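Local coordinates for protein putative methylthioribose-1-phosphate isomerase (Pyrococcus horikoshii OT3, PDB 6A34) that probably catalyses the interconversion of 5-methylthioribose 1-phosphate and 5-methylthioribulose 1-phosphate in the methionine salvage pathway, at residues Q29-L32 / F36-E39; K80-F85 / D126-L131; Y153-L158 / R185-D190; E303-G308 / P314-Y319. One frame throughout, in Å; residues are numbered along the deposited sequence.

Contact 1 (Q29-L32 / F36-E39); sequences QRLL and FKVE
Phe36 meets Leu32 through its backbone end: methyl CD2 of Leu32 lies 4.0 Å from Phe36 CA and 4.3 Å from its CB. CB of Phe36 already points away from segment 29-32, and with CG anti to the backbone N (chi1 179°) the ring continues toward Trp213 of helix 206-217, packing edge-to-face on a residue that Leu32 also touches. Next comes Lys37, whose aliphatic chain runs slantwise past Leu31. A single methyl, CD1 of Leu31, touches it twice, 4.1 Å from both CB and CD of Lys37. At Glu39 the chain folds back at chi2 (-53°), and its OE2 ends 4.2 Å from Leu31 CD1; this oxygen has its polar partner in Asn28 ND2, so the methyl merely lies beside it. The turn thus packs against the start of strand 38-41, which pairs with strand 23-27, including the backbone bonds of Glu39 with Met26. The chemistry is mainly apolar, with no hydrogen bond between the segments: leucine methyls rest on the carbon parts of longer chains, while the Glu39 carboxylate and the Phe36 ring turn to Asn28 and Trp213, in a small contact near the surface.

Contact 2 (K80-F85 / D126-L131); sequences KTKEEF and DEIKRL
The N-terminal turn of helix 82-97 packs on the beginning of the long helix 125-157, with Lys82 and Phe85 facing Ile128 and Lys129 in the helical part of this eIF-2B-like fold. Thr81 is the N-cap of the first helix: its OG1 accepts from Glu84 N at 2.9 Å, a nearly straight bond (165°). This capping fixes the opening turn from which Phe85 projects. With CG anti to the backbone N (chi1 173°), the Phe85 ring extends toward the other helix and meets two neighbouring residues there. The extended aliphatic chain of Lys129 runs obliquely past the ring, CE lying 3.8 Å from Phe85 CE1 and CG 4.1 Å from CZ. From Ile128 comes the CG2 branch, 4.1 Å from Phe85 CE2, the two side chains running antiparallel alongside each other. Beyond these segments Phe85, a buried residue, is also packed by Leu125 and Ile132 of the same long helix and meets the Tyr73 ring. Along helix 125-157 itself, Arg130 grips Glu127 side-on, NE to OE1 at 3.0 Å and NH2 to OE2, a bidentate salt bridge between residues three apart. The remaining branch of Ile128 serves Lys82, whose chain lies nearly perpendicular to it. That lysine bends at chi3 (-68°) and sends NZ to the carbonyl oxygens of Asp123 and Ser121, while its CE rests 4.2 Å from Ile128 CD1.

Contact 3 (Y153-L158 / R185-D190); sequences YGAEVL and RVMHKD
No ring or other flat group enters the meeting of Ala155 and Leu158 with Val186 and Met187; the contact is made by methyls, methylenes and one sulfur, without faces or edges to stack. Its tightest point is Ala155 CB, which sits 3.5 Å from Val186 CG1 and 4.0 Å from Met187 CG. So small a side chain lets the backbones come close, Ala155 CA and Met187 CA being 5.6 Å apart. One turn-length further on, Leu158 lies nearly perpendicular to Met187: the sulfur SD of Met187 is 3.7 Å from Leu158 CD1 and 3.9 Å from its CB. Because the methionine bends at chi3 (67°), its CE methyl curls round to reach Leu158 CB as well, at 4.1 Å. An alanine in place of Met187 lacks CG, SD and CE, and would probably leave a gap beside Leu158 and take one neighbour from Ala155 CB. Both Leu158 and Met187 also touch Ile163 of strand 161-165, and Met187 reaches Leu193 of strand 193-199. Helix 180-189 thus links two adjacent parallel strands, a beta-alpha-beta crossover of the Rossmann-like domain, and the end of helix 125-157 packs on its flank.

Contact 4 (E303-G308 / P314-Y319); sequences EVLTCG and PDVPVY
The carbonyl oxygen of Pro314 has a methyl as its neighbour across the two segments: Leu305 CD2 lies 3.6 Å from Pro314 O, and no hydrogen bond joins the two segments. The same methyl does most of the work of Leu305, for it also approaches Val318 CG2 to 3.5 Å and comes within 4.0 Å of Val316 O. Val318 divides its two branches between neighbours. CG2 goes to Leu305, whereas CG1, anti to the backbone N (chi1 162°), presses on Val304, 3.6 Å from its CB and 3.7 Å from its CG2. With glycine in place of Val318 both methyls disappear, and Val304 and Leu305 would probably lose their shared partner, leaving the loop less firmly held against the short helix. In the dimer, Pro317 and Tyr319 of the loop form backbone hydrogen bonds with the second subunit, and Tyr319 packs on Phe232 of that subunit. On segment 303-308, Cys307 makes a disulfide with Cys307 of the second subunit. Between the two segments themselves, aliphatic branches rest on one another and on two carbonyl oxygens, so shape and not bond direction sets the fit.

Across none of the four contacts does a hydrogen bond pass, yet their settings differ. Contact 1 is a surface contact in the link between two strands of the N-terminal antiparallel sheet, and it borrows the carbon stretches of charged residues. Contact 2, partly buried, does so too, but around an aromatic ring. Contact 3 is buried against the central, mostly parallel sheet and uses purely apolar groups. Contact 4 is likewise buried and mainly aliphatic, although it lies at the periphery of the chain, where the second subunit adjoins it. Contacts 2 and 3 share helix 125-157 near its two ends, their centres about 44 Å apart, so one helix spans the helical region and the Rossmann-like domain.

Contact 1 (Q29-L32 / F36-E39)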
loop_
_atom_site.group_PDB
_atom_site.type_symbol
_atom_site.label_atom_id
_atom_site.label_comp_id
_atom_site.label_asym_id
_atom_site.label_seq_id
_atom_site.Cartn_x
_atom_site.Cartn_y
_atom_site.Cartn_z
ATOM N N GLN A 29 -4.154 -21.307 -7.994
ATOM C CA GLN A 29 -4.065 -19.901 -7.605
ATOM C C GLN A 29 -2.694 -19.617 -6.969
ATOM O O GLN A 29 -2.371 -18.450 -6.766
ATOM C CB GLN A 29 -5.238 -19.532 -6.688
ATOM C CG GLN A 29 -6.612 -19.711 -7.351
ATOM C CD GLN A 29 -7.735 -18.979 -6.649
ATOM O OE1 GLN A 29 -7.572 -17.832 -6.237
ATOM N NE2 GLN A 29 -8.886 -19.636 -6.506
ATOM N N ARG A 30 -1.895 -20.661 -6.679
ATOM C CA ARG A 30 -0.507 -20.477 -6.219
ATOM C C ARG A 30 0.430 -20.109 -7.374
ATOM O O ARG A 30 1.446 -19.518 -7.136
ATOM C CB ARG A 30 0.064 -21.729 -5.556
ATOM C CG ARG A 30 -0.494 -21.995 -4.169
ATOM C CD ARG A 30 -0.513 -23.499 -3.922
ATOM N NE ARG A 30 0.746 -24.153 -4.263
ATOM C CZ ARG A 30 1.814 -24.184 -3.468
ATOM N NH1 ARG A 30 1.764 -23.652 -2.253
ATOM N NH2 ARG A 30 2.931 -24.742 -3.902
ATOM N N LEU A 31 0.099 -20.485 -8.605
ATOM C CA LEU A 31 0.992 -20.244 -9.738
ATOM C C LEU A 31 0.711 -18.867 -10.366
ATOM O O LEU A 31 1.543 -18.346 -11.092
ATOM C CB LEU A 31 0.840 -21.388 -10.755
ATOM C CG LEU A 31 1.262 -22.768 -10.245
ATOM C CD1 LEU A 31 1.065 -23.859 -11.297
ATOM C CD2 LEU A 31 2.709 -22.763 -9.748
ATOM N N LEU A 32 -0.449 -18.271 -10.063
ATOM C CA LEU A 32 -0.827 -16.999 -10.679
ATOM C C LEU A 32 0.011 -15.897 -10.045
ATOM O O LEU A 32 0.394 -16.010 -8.873
ATOM C CB LEU A 32 -2.329 -16.741 -10.494
ATOM C CG LEU A 32 -3.250 -17.644 -11.316
ATOM C CD1 LEU A 32 -4.704 -17.424 -10.939
ATOM C CD2 LEU A 32 -3.045 -17.450 -12.811
ATOM N N PHE A 36 -0.963 -19.853 -15.663
ATOM C CA PHE A 36 -2.352 -20.290 -15.571
ATOM C C PHE A 36 -2.436 -21.808 -15.810
ATOM O O PHE A 36 -2.234 -22.262 -16.914
ATOM C CB PHE A 36 -3.186 -19.525 -16.604
ATOM C CG PHE A 36 -4.646 -19.886 -16.649
ATOM C CD1 PHE A 36 -5.319 -20.316 -15.514
ATOM C CD2 PHE A 36 -5.361 -19.782 -17.831
ATOM C CE1 PHE A 36 -6.669 -20.633 -15.565
ATOM C CE2 PHE A 36 -6.710 -20.105 -17.877
ATOM C CZ PHE A 36 -7.366 -20.512 -16.738
ATOM N N LYS A 37 -2.815 -22.567 -14.777
ATOM C CA LYS A 37 -2.853 -24.008 -14.838
ATOM C C LYS A 37 -4.019 -24.558 -14.013
ATOM O O LYS A 37 -4.247 -24.154 -12.863
ATOM C CB LYS A 37 -1.560 -24.602 -14.292
ATOM C CG LYS A 37 -1.341 -26.073 -14.617
ATOM C CD LYS A 37 -0.003 -26.567 -14.120
ATOM C CE LYS A 37 0.160 -28.068 -14.202
ATOM N NZ LYS A 37 1.392 -28.415 -14.951
ATOM N N VAL A 38 -4.728 -25.508 -14.628
ATOM C CA VAL A 38 -5.802 -26.257 -14.023
ATOM C C VAL A 38 -5.259 -27.612 -13.563
ATOM O O VAL A 38 -4.907 -28.435 -14.385
ATOM C CB VAL A 38 -6.959 -26.429 -15.020
ATOM C CG1 VAL A 38 -8.160 -27.070 -14.347
ATOM C CG2 VAL A 38 -7.338 -25.101 -15.660
ATOM N N GLU A 39 -5.153 -27.794 -12.247
ATOM C CA GLU A 39 -4.750 -29.047 -11.646
ATOM C C GLU A 39 -5.933 -30.023 -11.739
ATOM O O GLU A 39 -7.084 -29.577 -11.768
ATOM C CB GLU A 39 -4.341 -28.870 -10.180
ATOM C CG GLU A 39 -3.117 -27.995 -9.946
ATOM C CD GLU A 39 -1.840 -28.337 -10.704
ATOM O OE1 GLU A 39 -1.736 -29.470 -11.245
ATOM O OE2 GLU A 39 -0.956 -27.449 -10.763
#

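Contact 2 (K80-F85 / D126-L131)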
loop_
_atom_site.group_PDB
_atom_site.type_symbol
_atom_site.label_atom_id
_atom_site.label_comp_id
_atom_site.label_asym_id
_atom_site.label_seq_id
_atom_site.Cartn_x
_atom_site.Cartn_y
_atom_site.Cartn_z
ATOM N N LYS A 80 -17.770 -52.434 -0.595
ATOM C CA LYS A 80 -18.628 -53.517 -1.053
ATOM C C LYS A 80 -19.888 -53.633 -0.184
ATOM O O LYS A 80 -20.754 -54.439 -0.483
ATOM C CB LYS A 80 -17.855 -54.839 -1.075
ATOM C CG LYS A 80 -17.271 -55.315 0.247
ATOM C CD LYS A 80 -16.364 -56.542 0.101
ATOM C CE LYS A 80 -14.974 -56.236 -0.431
ATOM N NZ LYS A 80 -14.221 -57.472 -0.769
ATOM N N THR A 81 -19.993 -52.837 0.888
ATOM C CA THR A 81 -21.222 -52.757 1.635
ATOM C C THR A 81 -21.533 -51.288 1.913
ATOM O O THR A 81 -20.647 -50.449 1.899
ATOM C CB THR A 81 -21.149 -53.521 2.963
ATOM O OG1 THR A 81 -20.278 -52.737 3.768
ATOM C CG2 THR A 81 -20.646 -54.949 2.864
ATOM N N LYS A 82 -22.789 -51.025 2.250
ATOM C CA LYS A 82 -23.236 -49.720 2.751
ATOM C C LYS A 82 -22.449 -49.331 4.002
ATOM O O LYS A 82 -22.006 -48.195 4.097
ATOM C CB LYS A 82 -24.733 -49.715 3.066
ATOM C CG LYS A 82 -25.269 -48.342 3.443
ATOM C CD LYS A 82 -26.708 -48.349 3.855
ATOM C CE LYS A 82 -27.647 -48.674 2.715
ATOM N NZ LYS A 82 -29.059 -48.537 3.148
ATOM N N GLU A 83 -22.263 -50.275 4.935
ATOM C CA GLU A 83 -21.524 -50.014 6.188
ATOM C C GLU A 83 -20.105 -49.529 5.856
ATOM O O GLU A 83 -19.698 -48.476 6.307
ATOM C CB GLU A 83 -21.484 -51.243 7.110
ATOM C CG GLU A 83 -20.889 -50.962 8.491
ATOM C CD GLU A 83 -20.952 -52.094 9.521
ATOM O OE1 GLU A 83 -21.641 -51.917 10.556
ATOM O OE2 GLU A 83 -20.294 -53.146 9.311
ATOM N N GLU A 84 -19.349 -50.304 5.068
ATOM C CA GLU A 84 -18.003 -49.884 4.603
ATOM C C GLU A 84 -18.050 -48.483 3.972
ATOM O O GLU A 84 -17.129 -47.699 4.166
ATOM C CB GLU A 84 -17.442 -50.810 3.525
ATOM C CG GLU A 84 -16.796 -52.071 4.048
ATOM C CD GLU A 84 -16.344 -53.025 2.953
ATOM O OE1 GLU A 84 -16.329 -54.231 3.234
ATOM O OE2 GLU A 84 -16.021 -52.559 1.822
ATOM N N PHE A 85 -19.112 -48.191 3.202
ATOM C CA PHE A 85 -19.136 -47.002 2.401
ATOM C C PHE A 85 -19.275 -45.788 3.322
ATOM O O PHE A 85 -18.554 -44.812 3.157
ATOM C CB PHE A 85 -20.255 -47.028 1.357
ATOM C CG PHE A 85 -20.372 -45.715 0.631
ATOM C CD1 PHE A 85 -19.480 -45.390 -0.376
ATOM C CD2 PHE A 85 -21.288 -44.760 1.036
ATOM C CE1 PHE A 85 -19.565 -44.168 -1.025
ATOM C CE2 PHE A 85 -21.363 -43.538 0.394
ATOM C CZ PHE A 85 -20.503 -43.240 -0.633
ATOM N N ASP A 126 -26.701 -46.985 -3.991
ATOM C CA ASP A 126 -26.573 -46.219 -5.268
ATOM C C ASP A 126 -27.272 -44.849 -5.143
ATOM O O ASP A 126 -26.842 -43.880 -5.755
ATOM C CB ASP A 126 -27.020 -46.993 -6.518
ATOM C CG ASP A 126 -28.378 -47.693 -6.486
ATOM O OD1 ASP A 126 -28.890 -48.005 -5.409
ATOM O OD2 ASP A 126 -28.914 -47.928 -7.559
ATOM N N GLU A 127 -28.329 -44.782 -4.338
ATOM C CA GLU A 127 -29.127 -43.576 -4.168
ATOM C C GLU A 127 -28.393 -42.608 -3.226
ATOM O O GLU A 127 -28.500 -41.413 -3.407
ATOM C CB GLU A 127 -30.529 -43.912 -3.655
ATOM C CG GLU A 127 -31.372 -42.725 -3.198
ATOM C CD GLU A 127 -31.785 -41.662 -4.207
ATOM O OE1 GLU A 127 -31.581 -41.854 -5.392
ATOM O OE2 GLU A 127 -32.335 -40.634 -3.789
ATOM N N ILE A 128 -27.681 -43.125 -2.225
ATOM C CA ILE A 128 -26.854 -42.290 -1.340
ATOM C C ILE A 128 -25.730 -41.638 -2.161
ATOM O O ILE A 128 -25.515 -40.425 -2.101
ATOM C CB ILE A 128 -26.294 -43.104 -0.160
ATOM C CG1 ILE A 128 -27.405 -43.615 0.758
ATOM C CG2 ILE A 128 -25.248 -42.302 0.606
ATOM C CD1 ILE A 128 -26.946 -44.692 1.725
ATOM N N LYS A 129 -25.012 -42.467 -2.918
ATOM C CA LYS A 129 -24.023 -41.990 -3.875
ATOM C C LYS A 129 -24.626 -40.888 -4.751
ATOM O O LYS A 129 -24.023 -39.809 -4.888
ATOM C CB LYS A 129 -23.482 -43.143 -4.725
ATOM C CG LYS A 129 -22.647 -44.161 -3.952
ATOM C CD LYS A 129 -21.891 -45.153 -4.833
ATOM C CE LYS A 129 -20.923 -46.022 -4.043
ATOM N NZ LYS A 129 -20.531 -47.264 -4.751
ATOM N N ARG A 130 -25.788 -41.164 -5.356
ATOM C CA ARG A 130 -26.381 -40.219 -6.297
ATOM C C ARG A 130 -26.606 -38.870 -5.601
ATOM O O ARG A 130 -26.374 -37.823 -6.191
ATOM C CB ARG A 130 -27.729 -40.701 -6.848
ATOM C CG ARG A 130 -28.236 -39.909 -8.050
ATOM C CD ARG A 130 -29.660 -40.246 -8.485
ATOM N NE ARG A 130 -30.625 -39.938 -7.445
ATOM C CZ ARG A 130 -31.023 -38.711 -7.102
ATOM N NH1 ARG A 130 -30.642 -37.661 -7.817
ATOM N NH2 ARG A 130 -31.805 -38.549 -6.045
ATOM N N LEU A 131 -27.104 -38.937 -4.366
ATOM C CA LEU A 131 -27.488 -37.800 -3.581
ATOM C C LEU A 131 -26.259 -36.937 -3.235
ATOM O O LEU A 131 -26.327 -35.711 -3.333
ATOM C CB LEU A 131 -28.182 -38.286 -2.312
ATOM C CG LEU A 131 -29.654 -38.646 -2.475
ATOM C CD1 LEU A 131 -30.144 -39.388 -1.247
ATOM C CD2 LEU A 131 -30.502 -37.420 -2.747
#

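Contact 3 (Y153-L158 / R185-D190)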
loop_
_atom_site.group_PDB
_atom_site.type_symbol
_atom_site.label_atom_id
_atom_site.label_comp_id
_atom_site.label_asym_id
_atom_site.label_seq_id
_atom_site.Cartn_x
_atom_site.Cartn_y
_atom_site.Cartn_z
ATOM N N TYR A 153 -27.886 -7.088 -10.345
ATOM C CA TYR A 153 -28.387 -6.088 -9.360
ATOM C C TYR A 153 -27.396 -4.932 -9.205
ATOM O O TYR A 153 -27.790 -3.790 -9.260
ATOM C CB TYR A 153 -28.604 -6.684 -7.980
ATOM C CG TYR A 153 -29.881 -7.463 -7.836
ATOM C CD1 TYR A 153 -31.104 -6.858 -8.070
ATOM C CD2 TYR A 153 -29.872 -8.781 -7.400
ATOM C CE1 TYR A 153 -32.291 -7.550 -7.907
ATOM C CE2 TYR A 153 -31.046 -9.494 -7.254
ATOM C CZ TYR A 153 -32.256 -8.873 -7.511
ATOM O OH TYR A 153 -33.419 -9.538 -7.340
ATOM N N GLY A 154 -26.102 -5.264 -9.098
ATOM C CA GLY A 154 -25.055 -4.260 -8.939
ATOM C C GLY A 154 -24.900 -3.404 -10.179
ATOM O O GLY A 154 -24.680 -2.212 -10.080
ATOM N N ALA A 155 -25.006 -4.027 -11.357
ATOM C CA ALA A 155 -24.843 -3.310 -12.619
ATOM C C ALA A 155 -25.964 -2.269 -12.825
ATOM O O ALA A 155 -25.720 -1.285 -13.507
ATOM C CB ALA A 155 -24.768 -4.285 -13.771
ATOM N N GLU A 156 -27.154 -2.478 -12.238
ATOM C CA GLU A 156 -28.279 -1.503 -12.321
ATOM C C GLU A 156 -27.957 -0.210 -11.551
ATOM O O GLU A 156 -28.431 0.848 -11.915
ATOM C CB GLU A 156 -29.585 -2.006 -11.687
ATOM C CG GLU A 156 -30.296 -3.133 -12.423
ATOM C CD GLU A 156 -30.767 -2.857 -13.847
ATOM O OE1 GLU A 156 -30.959 -3.837 -14.607
ATOM O OE2 GLU A 156 -30.954 -1.671 -14.199
ATOM N N VAL A 157 -27.205 -0.315 -10.447
ATOM C CA VAL A 157 -27.115 0.777 -9.468
ATOM C C VAL A 157 -25.792 1.540 -9.605
ATOM O O VAL A 157 -25.756 2.683 -9.240
ATOM C CB VAL A 157 -27.326 0.285 -8.020
ATOM C CG1 VAL A 157 -28.751 -0.218 -7.775
ATOM C CG2 VAL A 157 -26.306 -0.754 -7.601
ATOM N N LEU A 158 -24.704 0.902 -10.062
ATOM C CA LEU A 158 -23.456 1.627 -10.298
ATOM C C LEU A 158 -23.618 2.522 -11.518
ATOM O O LEU A 158 -24.265 2.153 -12.493
ATOM C CB LEU A 158 -22.278 0.686 -10.561
ATOM C CG LEU A 158 -21.795 -0.187 -9.412
ATOM C CD1 LEU A 158 -20.343 -0.585 -9.636
ATOM C CD2 LEU A 158 -21.959 0.488 -8.075
ATOM N N ARG A 185 -18.165 -7.624 -14.591
ATOM C CA ARG A 185 -18.297 -8.404 -15.866
ATOM C C ARG A 185 -19.605 -8.019 -16.591
ATOM O O ARG A 185 -19.603 -7.733 -17.762
ATOM C CB ARG A 185 -18.154 -9.901 -15.592
ATOM C CG ARG A 185 -16.701 -10.313 -15.407
ATOM C CD ARG A 185 -16.579 -11.742 -14.908
ATOM N NE ARG A 185 -15.203 -12.216 -15.070
ATOM C CZ ARG A 185 -14.276 -12.178 -14.125
ATOM N NH1 ARG A 185 -14.623 -11.918 -12.873
ATOM N NH2 ARG A 185 -13.004 -12.396 -14.439
ATOM N N VAL A 186 -20.711 -7.886 -15.856
ATOM C CA VAL A 186 -21.944 -7.472 -16.474
ATOM C C VAL A 186 -21.793 -6.055 -17.045
ATOM O O VAL A 186 -22.208 -5.787 -18.174
ATOM C CB VAL A 186 -23.117 -7.567 -15.492
ATOM C CG1 VAL A 186 -24.351 -6.925 -16.066
ATOM C CG2 VAL A 186 -23.398 -9.000 -15.102
ATOM N N MET A 187 -21.191 -5.149 -16.265
ATOM C CA MET A 187 -20.994 -3.792 -16.692
ATOM C C MET A 187 -20.152 -3.781 -17.977
ATOM O O MET A 187 -20.412 -2.981 -18.878
ATOM C CB MET A 187 -20.308 -2.951 -15.602
ATOM C CG MET A 187 -21.211 -2.656 -14.430
ATOM S SD MET A 187 -20.462 -1.575 -13.189
ATOM C CE MET A 187 -20.328 -0.042 -14.116
ATOM N N HIS A 188 -19.122 -4.631 -18.038
ATOM C CA HIS A 188 -18.186 -4.638 -19.182
ATOM C C HIS A 188 -18.931 -5.068 -20.455
ATOM O O HIS A 188 -18.805 -4.442 -21.505
ATOM C CB HIS A 188 -16.964 -5.525 -18.897
ATOM C CG HIS A 188 -16.072 -5.709 -20.074
ATOM N ND1 HIS A 188 -15.260 -4.703 -20.546
ATOM C CD2 HIS A 188 -15.864 -6.764 -20.884
ATOM C CE1 HIS A 188 -14.570 -5.139 -21.587
ATOM N NE2 HIS A 188 -14.932 -6.386 -21.821
ATOM N N LYS A 189 -19.723 -6.132 -20.339
ATOM C CA LYS A 189 -20.559 -6.607 -21.447
ATOM C C LYS A 189 -21.520 -5.506 -21.897
ATOM O O LYS A 189 -21.774 -5.363 -23.109
ATOM C CB LYS A 189 -21.406 -7.829 -21.054
ATOM C CG LYS A 189 -21.018 -9.125 -21.740
ATOM C CD LYS A 189 -19.556 -9.465 -21.522
ATOM C CE LYS A 189 -18.789 -9.636 -22.813
ATOM N NZ LYS A 189 -17.428 -10.161 -22.549
ATOM N N ASP A 190 -22.099 -4.791 -20.921
ATOM C CA ASP A 190 -23.100 -3.760 -21.220
ATOM C C ASP A 190 -22.434 -2.530 -21.860
ATOM O O ASP A 190 -23.126 -1.635 -22.308
ATOM C CB ASP A 190 -23.893 -3.360 -19.972
ATOM C CG ASP A 190 -24.982 -4.351 -19.621
ATOM O OD1 ASP A 190 -25.397 -5.097 -20.522
ATOM O OD2 ASP A 190 -25.400 -4.372 -18.454
#

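Contact 4 (E303-G308 / P314-Y319)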
loop_
_atom_site.group_PDB
_atom_site.type_symbol
_atom_site.label_atom_id
_atom_site.label_comp_id
_atom_site.label_asym_id
_atom_site.label_seq_id
_atom_site.Cartn_x
_atom_site.Cartn_y
_atom_site.Cartn_z
ATOM N N GLU A 303 4.110 -11.374 6.177
ATOM C CA GLU A 303 3.334 -10.798 5.097
ATOM C C GLU A 303 3.696 -9.316 4.863
ATOM O O GLU A 303 3.573 -8.848 3.754
ATOM C CB GLU A 303 1.839 -10.898 5.382
ATOM C CG GLU A 303 1.288 -12.309 5.390
ATOM C CD GLU A 303 -0.234 -12.325 5.560
ATOM O OE1 GLU A 303 -0.805 -11.288 5.978
ATOM O OE2 GLU A 303 -0.846 -13.366 5.274
ATOM N N VAL A 304 4.156 -8.596 5.897
ATOM C CA VAL A 304 4.560 -7.162 5.744
ATOM C C VAL A 304 6.079 -7.007 5.489
ATOM O O VAL A 304 6.482 -6.087 4.758
ATOM C CB VAL A 304 4.106 -6.337 6.962
ATOM C CG1 VAL A 304 4.633 -4.915 6.912
ATOM C CG2 VAL A 304 2.578 -6.339 7.105
ATOM N N LEU A 305 6.906 -7.854 6.122
ATOM C CA LEU A 305 8.370 -7.775 6.044
ATOM C C LEU A 305 8.818 -8.212 4.650
ATOM O O LEU A 305 9.851 -7.765 4.207
ATOM C CB LEU A 305 9.024 -8.660 7.113
ATOM C CG LEU A 305 8.699 -8.281 8.552
ATOM C CD1 LEU A 305 9.235 -9.321 9.505
ATOM C CD2 LEU A 305 9.236 -6.907 8.912
ATOM N N THR A 306 8.036 -9.104 4.021
ATOM C CA THR A 306 8.225 -9.514 2.651
ATOM C C THR A 306 7.088 -8.986 1.763
ATOM O O THR A 306 5.986 -8.650 2.210
ATOM C CB THR A 306 8.356 -11.036 2.516
ATOM O OG1 THR A 306 7.070 -11.613 2.717
ATOM C CG2 THR A 306 9.335 -11.662 3.488
ATOM N N CYS A 307 7.420 -8.905 0.477
ATOM C CA CYS A 307 6.595 -8.431 -0.587
ATOM C C CYS A 307 6.878 -9.316 -1.802
ATOM O O CYS A 307 7.967 -9.234 -2.373
ATOM C CB CYS A 307 6.954 -6.986 -0.884
ATOM S SG CYS A 307 5.684 -6.131 -1.848
ATOM N N GLY A 308 5.938 -10.207 -2.139
ATOM C CA GLY A 308 6.254 -11.350 -2.964
ATOM C C GLY A 308 7.353 -12.160 -2.297
ATOM O O GLY A 308 7.336 -12.327 -1.082
ATOM N N PRO A 314 13.862 -4.477 7.504
ATOM C CA PRO A 314 14.685 -5.095 8.544
ATOM C C PRO A 314 13.797 -5.790 9.575
ATOM O O PRO A 314 12.564 -5.645 9.532
ATOM C CB PRO A 314 15.402 -3.899 9.189
ATOM C CG PRO A 314 14.498 -2.721 8.941
ATOM C CD PRO A 314 13.696 -3.031 7.697
ATOM N N ASP A 315 14.417 -6.504 10.507
ATOM C CA ASP A 315 13.688 -7.206 11.548
ATOM C C ASP A 315 13.174 -6.162 12.542
ATOM O O ASP A 315 13.900 -5.708 13.420
ATOM C CB ASP A 315 14.555 -8.275 12.230
ATOM C CG ASP A 315 13.948 -8.906 13.486
ATOM O OD1 ASP A 315 12.737 -8.693 13.749
ATOM O OD2 ASP A 315 14.694 -9.622 14.200
ATOM N N VAL A 316 11.919 -5.756 12.355
ATOM C CA VAL A 316 11.311 -4.765 13.174
ATOM C C VAL A 316 9.909 -5.256 13.503
ATOM O O VAL A 316 9.345 -6.065 12.784
ATOM C CB VAL A 316 11.287 -3.372 12.501
ATOM C CG1 VAL A 316 12.688 -2.822 12.287
ATOM C CG2 VAL A 316 10.495 -3.363 11.201
ATOM N N PRO A 317 9.290 -4.768 14.589
ATOM C CA PRO A 317 7.915 -5.154 14.902
ATOM C C PRO A 317 6.945 -4.675 13.800
ATOM O O PRO A 317 7.148 -3.642 13.216
ATOM C CB PRO A 317 7.638 -4.463 16.252
ATOM C CG PRO A 317 9.013 -4.038 16.794
ATOM C CD PRO A 317 9.884 -3.840 15.571
ATOM N N VAL A 318 5.901 -5.457 13.540
ATOM C CA VAL A 318 4.908 -5.199 12.537
ATOM C C VAL A 318 3.527 -5.265 13.196
ATOM O O VAL A 318 3.337 -5.983 14.161
ATOM C CB VAL A 318 5.005 -6.277 11.443
ATOM C CG1 VAL A 318 3.748 -6.349 10.589
ATOM C CG2 VAL A 318 6.244 -6.088 10.593
ATOM N N TYR A 319 2.549 -4.591 12.599
ATOM C CA TYR A 319 1.165 -4.848 12.916
ATOM C C TYR A 319 0.443 -5.167 11.612
ATOM O O TYR A 319 0.491 -4.380 10.690
ATOM C CB TYR A 319 0.566 -3.642 13.626
ATOM C CG TYR A 319 -0.866 -3.805 14.050
ATOM C CD1 TYR A 319 -1.264 -4.861 14.856
ATOM C CD2 TYR A 319 -1.812 -2.881 13.671
ATOM C CE1 TYR A 319 -2.587 -4.993 15.263
ATOM C CE2 TYR A 319 -3.136 -3.006 14.053
ATOM C CZ TYR A 319 -3.518 -4.053 14.870
ATOM O OH TYR A 319 -4.818 -4.139 15.242
#